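Local coordinates for sesquisabinene B synthase 2 (PDB 6A2A), which probably converts farnesyl diphosphate into the sesquiterpene sesquisabinene B, with magnesium or manganese as cofactor, at residues Ser109-Asn113 with Asp114-Ile118; Asp119-His122 with Ala123-Arg127. All coordinates share one frame; numbering follows the deposited sequence.

Overall arrangement
Both contacts are local and lie within the helical N-terminal terpene synthase domain. Contact 1 forms in the loop after helix 98-110. Contact 2 follows it in the chain and starts helix 121-133. Their centres are about 11 Å apart. Trp-117 joins them: its CB lies 3.7 Å from CB of Ala-123, and its CZ2 lies 3.4 Å from NH1 of Arg-127. Its carbonyl O makes a weak hydrogen bond with OG1 of Thr-124. The centres of contacts 1 and 2 are about 33 and 27 Å from the chain centre. Both are remote from the magnesium-binding residues Asp-316, Asp-320, Glu-394 and Asn-460.

Contact 1 (Ser109-Asn113 with Asp114-Ile118); sequences SKYEN and DAWWI
An Asx turn at Asn-113 shapes the loop between helix 98-110 and helix 121-133. Asn-113 OD1 accepts from Ala-115 N at 2.8 Å, with an N-H...O angle of 158°. The donor is tilted slightly from the carbonyl plane. With chi1 at -168°, the Asn-113 amide lies beside its own carbonyl carbon, which lets OD1 reach the next N-H but one. Trp-116 also turns back on this stretch. Its ring edge meets Asn-113 O, with CD1 3.0 Å from that oxygen. Tyr-111 and Trp-116 rings meet at a steep angle, their planes at 85°, and Tyr-111 CE1 comes 3.6 Å from Trp-116 CD1. Pro-78 of helix 78-90 touches both side chains. Asp-114 links the turn to the next indole. Trp-117 NE1 donates to Asp-114 OD1 at 3.1 Å and reaches it from above the carboxylate plane. Water 2 donates to both Asp-114 OD1 and Tyr-111 O. With an alanine in place of Asp-114, the Trp-117 N-H would probably lose its acceptor and water 2 its bridge between the two segments. Water 1 sits at the edge of the Trp-116 ring and accepts from its NE1 at 2.8 Å.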
ATOM      1  N   SER A 109     -17.278 -10.306  43.640  1.00 32.83           N
ATOM      2  CA  SER A 109     -17.820 -11.662  43.757  1.00 32.17           C
ATOM      3  C   SER A 109     -17.494 -12.219  45.162  1.00 34.11           C
ATOM      4  O   SER A 109     -18.154 -13.140  45.594  1.00 35.77           O
ATOM      5  CB  SER A 109     -17.344 -12.600  42.652  1.00 34.30           C
ATOM      6  OG  SER A 109     -15.991 -12.949  42.843  1.00 32.28           O
ATOM      7  N   LYS A 110     -16.528 -11.621  45.832  1.00 36.30           N
ATOM      8  CA  LYS A 110     -16.000 -12.071  47.160  1.00 41.91           C
ATOM      9  C   LYS A 110     -16.625 -11.279  48.326  1.00 49.55           C
ATOM     10  O   LYS A 110     -16.387 -11.602  49.494  1.00 44.86           O
ATOM     11  CB  LYS A 110     -14.480 -11.869  47.201  1.00 46.34           C
ATOM     12  CG  LYS A 110     -13.644 -12.825  46.353  1.00 50.79           C
ATOM     13  CD  LYS A 110     -14.367 -14.101  45.986  1.00 53.21           C
ATOM     14  CE  LYS A 110     -13.527 -15.351  46.147  1.00 64.93           C
ATOM     15  NZ  LYS A 110     -12.863 -15.748  44.882  1.00 66.35           N
ATOM     16  N   TYR A 111     -17.352 -10.199  48.045  1.00 46.88           N
ATOM     17  CA  TYR A 111     -18.064  -9.445  49.084  1.00 42.63           C
ATOM     18  C   TYR A 111     -19.005 -10.398  49.817  1.00 41.30           C
ATOM     19  O   TYR A 111     -19.850 -11.041  49.216  1.00 35.44           O
ATOM     20  CB  TYR A 111     -18.837  -8.295  48.442  1.00 42.51           C
ATOM     21  CG  TYR A 111     -19.336  -7.246  49.393  1.00 38.21           C
ATOM     22  CD1 TYR A 111     -20.573  -7.366  49.998  1.00 39.36           C
ATOM     23  CD2 TYR A 111     -18.597  -6.100  49.631  1.00 34.34           C
ATOM     24  CE1 TYR A 111     -21.041  -6.392  50.865  1.00 37.62           C
ATOM     25  CE2 TYR A 111     -19.058  -5.118  50.483  1.00 37.70           C
ATOM     26  CZ  TYR A 111     -20.285  -5.256  51.101  1.00 39.28           C
ATOM     27  OH  TYR A 111     -20.727  -4.260  51.940  1.00 39.24           O
ATOM     28  N   GLU A 112     -18.860 -10.493  51.133  1.00 46.44           N
ATOM     29  CA  GLU A 112     -19.392 -11.657  51.863  1.00 47.91           C
ATOM     30  C   GLU A 112     -20.892 -11.499  52.102  1.00 43.61           C
ATOM     31  O   GLU A 112     -21.643 -12.465  51.969  1.00 48.08           O
ATOM     32  CB  GLU A 112     -18.588 -11.855  53.157  1.00 56.98           C
ATOM     33  CG  GLU A 112     -17.097 -11.582  52.959  1.00 64.07           C
ATOM     34  CD  GLU A 112     -16.137 -12.302  53.892  1.00 71.05           C
ATOM     35  OE1 GLU A 112     -15.835 -11.742  54.966  1.00 65.95           O
ATOM     36  OE2 GLU A 112     -15.671 -13.406  53.526  1.00 66.38           O
ATOM     37  N   ASN A 113     -21.343 -10.284  52.393  1.00 41.13           N
ATOM     38  CA  ASN A 113     -22.743 -10.092  52.721  1.00 44.56           C
ATOM     39  C   ASN A 113     -23.516  -9.751  51.438  1.00 40.84           C
ATOM     40  O   ASN A 113     -23.141  -8.829  50.750  1.00 43.99           O
ATOM     41  CB  ASN A 113     -22.909  -8.996  53.780  1.00 46.45           C
ATOM     42  CG  ASN A 113     -24.313  -8.976  54.336  1.00 52.42           C
ATOM     43  OD1 ASN A 113     -25.260  -8.677  53.621  1.00 52.60           O
ATOM     44  ND2 ASN A 113     -24.470  -9.357  55.592  1.00 57.89           N
ATOM     45  N   ASP A 114     -24.574 -10.493  51.164  1.00 39.15           N
ATOM     46  CA  ASP A 114     -25.357 -10.357  49.950  1.00 37.86           C
ATOM     47  C   ASP A 114     -26.565  -9.421  50.122  1.00 38.86           C
ATOM     48  O   ASP A 114     -27.372  -9.281  49.215  1.00 35.13           O
ATOM     49  CB  ASP A 114     -25.871 -11.727  49.544  1.00 41.30           C
ATOM     50  CG  ASP A 114     -24.774 -12.635  49.013  1.00 40.66           C
ATOM     51  OD1 ASP A 114     -23.786 -12.144  48.454  1.00 39.62           O
ATOM     52  OD2 ASP A 114     -24.903 -13.868  49.173  1.00 45.01           O
ATOM     53  N   ALA A 115     -26.711  -8.754  51.274  1.00 35.31           N
ATOM     54  CA  ALA A 115     -27.916  -7.946  51.482  1.00 37.09           C
ATOM     55  C   ALA A 115     -27.989  -6.787  50.474  1.00 33.00           C
ATOM     56  O   ALA A 115     -29.060  -6.261  50.218  1.00 36.25           O
ATOM     57  CB  ALA A 115     -27.966  -7.442  52.918  1.00 37.14           C
ATOM     58  N   TRP A 116     -26.872  -6.348  49.944  1.00 34.89           N
ATOM     59  CA  TRP A 116     -26.906  -5.276  48.948  1.00 35.66           C
ATOM     60  C   TRP A 116     -27.613  -5.687  47.634  1.00 35.69           C
ATOM     61  O   TRP A 116     -28.081  -4.809  46.904  1.00 32.48           O
ATOM     62  CB  TRP A 116     -25.492  -4.753  48.716  1.00 33.47           C
ATOM     63  CG  TRP A 116     -24.575  -5.751  48.084  1.00 36.34           C
ATOM     64  CD1 TRP A 116     -23.846  -6.726  48.700  1.00 35.48           C
ATOM     65  CD2 TRP A 116     -24.351  -5.911  46.677  1.00 34.57           C
ATOM     66  NE1 TRP A 116     -23.132  -7.445  47.777  1.00 35.50           N
ATOM     67  CE2 TRP A 116     -23.441  -6.982  46.524  1.00 34.00           C
ATOM     68  CE3 TRP A 116     -24.828  -5.248  45.548  1.00 33.27           C
ATOM     69  CZ2 TRP A 116     -22.985  -7.390  45.277  1.00 31.52           C
ATOM     70  CZ3 TRP A 116     -24.336  -5.619  44.316  1.00 35.64           C
ATOM     71  CH2 TRP A 116     -23.438  -6.673  44.186  1.00 32.44           C
ATOM     72  N   TRP A 117     -27.773  -6.966  47.298  1.00 30.55           N
ATOM     73  CA  TRP A 117     -28.492  -7.243  46.055  1.00 30.81           C
ATOM     74  C   TRP A 117     -29.751  -8.083  46.227  1.00 28.31           C
ATOM     75  O   TRP A 117     -30.684  -8.034  45.428  1.00 29.41           O
ATOM     76  CB  TRP A 117     -27.511  -7.856  45.046  1.00 31.86           C
ATOM     77  CG  TRP A 117     -26.871  -9.152  45.459  1.00 28.63           C
ATOM     78  CD1 TRP A 117     -25.669  -9.305  46.078  1.00 32.11           C
ATOM     79  CD2 TRP A 117     -27.338 -10.472  45.174  1.00 25.99           C
ATOM     80  NE1 TRP A 117     -25.358 -10.639  46.200  1.00 31.65           N
ATOM     81  CE2 TRP A 117     -26.373 -11.374  45.665  1.00 27.35           C
ATOM     82  CE3 TRP A 117     -28.473 -10.993  44.547  1.00 28.13           C
ATOM     83  CZ2 TRP A 117     -26.500 -12.753  45.533  1.00 28.89           C
ATOM     84  CZ3 TRP A 117     -28.594 -12.351  44.416  1.00 31.46           C
ATOM     85  CH2 TRP A 117     -27.637 -13.222  44.934  1.00 27.35           C
ATOM     86  N   ILE A 118     -29.830  -8.892  47.270  1.00 30.17           N
ATOM     87  CA  ILE A 118     -30.967  -9.735  47.455  1.00 29.67           C
ATOM     88  C   ILE A 118     -32.256  -8.900  47.480  1.00 33.38           C
ATOM     89  O   ILE A 118     -32.321  -7.890  48.225  1.00 38.53           O
ATOM     90  CB  ILE A 118     -30.770 -10.513  48.781  1.00 35.25           C
ATOM     91  CG1 ILE A 118     -29.648 -11.545  48.636  1.00 34.55           C
ATOM     92  CG2 ILE A 118     -32.066 -11.145  49.241  1.00 38.67           C
ATOM     93  CD1 ILE A 118     -30.018 -12.686  47.764  1.00 36.63           C
TER
HETATM   94  O   HOH W   1     -21.871  -9.988  47.981  1.00 33.52           O
HETATM   95  O   HOH W   2     -21.100 -13.869  48.224  1.00 63.72           O
HETATM   96  O   HOH W   3     -24.858  -6.167  52.139  1.00 45.76           O

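Contact 2 (Asp119-His122 with Ala123-Arg127); sequences DNLH and ATSLR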
ATOM      1  N   ASP A 119     -33.289  -9.357  46.800  1.00 33.25           N
ATOM      2  CA  ASP A 119     -34.588  -8.630  46.744  1.00 39.04           C
ATOM      3  C   ASP A 119     -34.558  -7.262  46.029  1.00 35.09           C
ATOM      4  O   ASP A 119     -35.553  -6.530  46.040  1.00 37.27           O
ATOM      5  CB  ASP A 119     -35.163  -8.394  48.171  1.00 43.20           C
ATOM      6  CG  ASP A 119     -35.453  -9.673  48.901  1.00 48.67           C
ATOM      7  OD1 ASP A 119     -36.056 -10.566  48.288  1.00 51.34           O
ATOM      8  OD2 ASP A 119     -35.100  -9.779  50.101  1.00 56.12           O
ATOM      9  N   ASN A 120     -33.436  -6.931  45.413  1.00 31.78           N
ATOM     10  CA  ASN A 120     -33.297  -5.762  44.570  1.00 30.17           C
ATOM     11  C   ASN A 120     -33.154  -6.201  43.106  1.00 32.77           C
ATOM     12  O   ASN A 120     -32.098  -6.738  42.794  1.00 28.31           O
ATOM     13  CB  ASN A 120     -32.068  -4.990  45.010  1.00 30.55           C
ATOM     14  CG  ASN A 120     -31.897  -3.695  44.256  1.00 35.33           C
ATOM     15  OD1 ASN A 120     -32.170  -3.639  43.047  1.00 30.57           O
ATOM     16  ND2 ASN A 120     -31.414  -2.675  44.949  1.00 36.10           N
ATOM     17  N   LEU A 121     -34.166  -5.997  42.271  1.00 26.45           N
ATOM     18  CA  LEU A 121     -34.171  -6.539  40.892  1.00 27.61           C
ATOM     19  C   LEU A 121     -33.026  -5.948  40.073  1.00 30.03           C
ATOM     20  O   LEU A 121     -32.328  -6.723  39.373  1.00 26.32           O
ATOM     21  CB  LEU A 121     -35.506  -6.293  40.210  1.00 24.61           C
ATOM     22  CG  LEU A 121     -35.633  -6.894  38.807  1.00 24.78           C
ATOM     23  CD1 LEU A 121     -35.475  -8.427  38.840  1.00 24.78           C
ATOM     24  CD2 LEU A 121     -36.920  -6.481  38.163  1.00 24.93           C
ATOM     25  N   HIS A 122     -32.811  -4.626  40.158  1.00 26.06           N
ATOM     26  CA  HIS A 122     -31.694  -4.005  39.443  1.00 25.08           C
ATOM     27  C   HIS A 122     -30.347  -4.608  39.843  1.00 26.54           C
ATOM     28  O   HIS A 122     -29.535  -4.929  39.003  1.00 24.47           O
ATOM     29  CB  HIS A 122     -31.667  -2.493  39.673  1.00 23.18           C
ATOM     30  CG  HIS A 122     -30.398  -1.837  39.270  1.00 25.91           C
ATOM     31  ND1 HIS A 122     -29.994  -1.776  37.948  1.00 26.14           N
ATOM     32  CD2 HIS A 122     -29.488  -1.156  39.983  1.00 26.02           C
ATOM     33  CE1 HIS A 122     -28.873  -1.095  37.886  1.00 25.58           C
ATOM     34  NE2 HIS A 122     -28.529  -0.702  39.140  1.00 26.21           N
ATOM     35  N   ALA A 123     -30.050  -4.668  41.138  1.00 22.94           N
ATOM     36  CA  ALA A 123     -28.770  -5.093  41.610  1.00 24.79           C
ATOM     37  C   ALA A 123     -28.542  -6.575  41.303  1.00 22.89           C
ATOM     38  O   ALA A 123     -27.406  -6.946  40.968  1.00 24.05           O
ATOM     39  CB  ALA A 123     -28.647  -4.875  43.106  1.00 25.02           C
ATOM     40  N   THR A 124     -29.575  -7.347  41.437  1.00 23.36           N
ATOM     41  CA  THR A 124     -29.484  -8.771  41.235  1.00 25.72           C
ATOM     42  C   THR A 124     -29.137  -9.023  39.761  1.00 27.57           C
ATOM     43  O   THR A 124     -28.241  -9.838  39.456  1.00 25.64           O
ATOM     44  CB  THR A 124     -30.770  -9.518  41.569  1.00 27.68           C
ATOM     45  OG1 THR A 124     -31.087  -9.432  42.979  1.00 25.38           O
ATOM     46  CG2 THR A 124     -30.652 -10.991  41.215  1.00 26.83           C
ATOM     47  N   SER A 125     -29.822  -8.291  38.909  1.00 23.24           N
ATOM     48  CA  SER A 125     -29.740  -8.434  37.433  1.00 23.60           C
ATOM     49  C   SER A 125     -28.367  -7.975  36.982  1.00 23.72           C
ATOM     50  O   SER A 125     -27.666  -8.665  36.206  1.00 24.45           O
ATOM     51  CB  SER A 125     -30.838  -7.605  36.761  1.00 24.03           C
ATOM     52  OG  SER A 125     -32.166  -8.067  36.976  1.00 22.28           O
ATOM     53  N   LEU A 126     -27.986  -6.752  37.365  1.00 22.56           N
ATOM     54  CA  LEU A 126     -26.681  -6.224  37.048  1.00 23.15           C
ATOM     55  C   LEU A 126     -25.571  -7.178  37.537  1.00 28.69           C
ATOM     56  O   LEU A 126     -24.622  -7.480  36.819  1.00 25.65           O
ATOM     57  CB  LEU A 126     -26.503  -4.817  37.615  1.00 23.00           C
ATOM     58  CG  LEU A 126     -25.204  -4.128  37.243  1.00 23.20           C
ATOM     59  CD1 LEU A 126     -25.115  -3.891  35.725  1.00 25.24           C
ATOM     60  CD2 LEU A 126     -25.033  -2.816  37.949  1.00 28.56           C
ATOM     61  N   ARG A 127     -25.674  -7.657  38.763  1.00 24.66           N
ATOM     62  CA  ARG A 127     -24.653  -8.549  39.252  1.00 27.38           C
ATOM     63  C   ARG A 127     -24.600  -9.826  38.391  1.00 23.26           C
ATOM     64  O   ARG A 127     -23.501 -10.269  38.048  1.00 25.60           O
ATOM     65  CB  ARG A 127     -24.974  -8.902  40.714  1.00 27.15           C
ATOM     66  CG  ARG A 127     -23.911  -9.760  41.387  1.00 26.35           C
ATOM     67  CD  ARG A 127     -24.359 -10.137  42.796  1.00 30.37           C
ATOM     68  NE  ARG A 127     -23.443 -11.148  43.335  1.00 30.47           N
ATOM     69  CZ  ARG A 127     -23.657 -12.448  43.288  1.00 30.67           C
ATOM     70  NH1 ARG A 127     -24.685 -12.951  42.626  1.00 28.05           N
ATOM     71  NH2 ARG A 127     -22.826 -13.253  43.931  1.00 29.77           N
TER
HETATM   72  O   HOH W   4     -32.465 -11.193  44.771  1.00 35.34           O
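Asn-120 is the N-cap of helix 121-133, and its side-chain oxygen caps the N-H of Ala-123. OD1 accepts from Ala-123 N at 3.0 Å. The bond is nearly straight at the hydrogen (173°), but the donor lies well above the amide's carbonyl plane, 62° out of it. A chi1 of -176° sets the Asn-120 amide beside its own carbonyl carbon, where CG lies 3.6 Å from Ala-123 CB. Thr-124 and Ser-125 turn their hydroxyls back to the preceding turn. Thr-124 OG1 lies 2.9 Å from Asn-120 O, which also accepts from Thr-124 N, and water 4 bridges this hydroxyl to Asp-119 N. Ser-125 OG donates to Leu-121 O at 2.8 Å. Ser-125 N reaches the same oxygen from the opposite face of the carbonyl plane, so two donors grip it. This satisfies the buried serine hydroxyl within its own helix. His-122 points away from the following turn, and its ring reaches neighbouring helices: ND1 is hydrogen-bonded with Ser-165 OG and NE2 with Glu-83 OE2. The ring carbon between the two nitrogens, His-122 CE1, lies 4.2 Å from Leu-126 CD2.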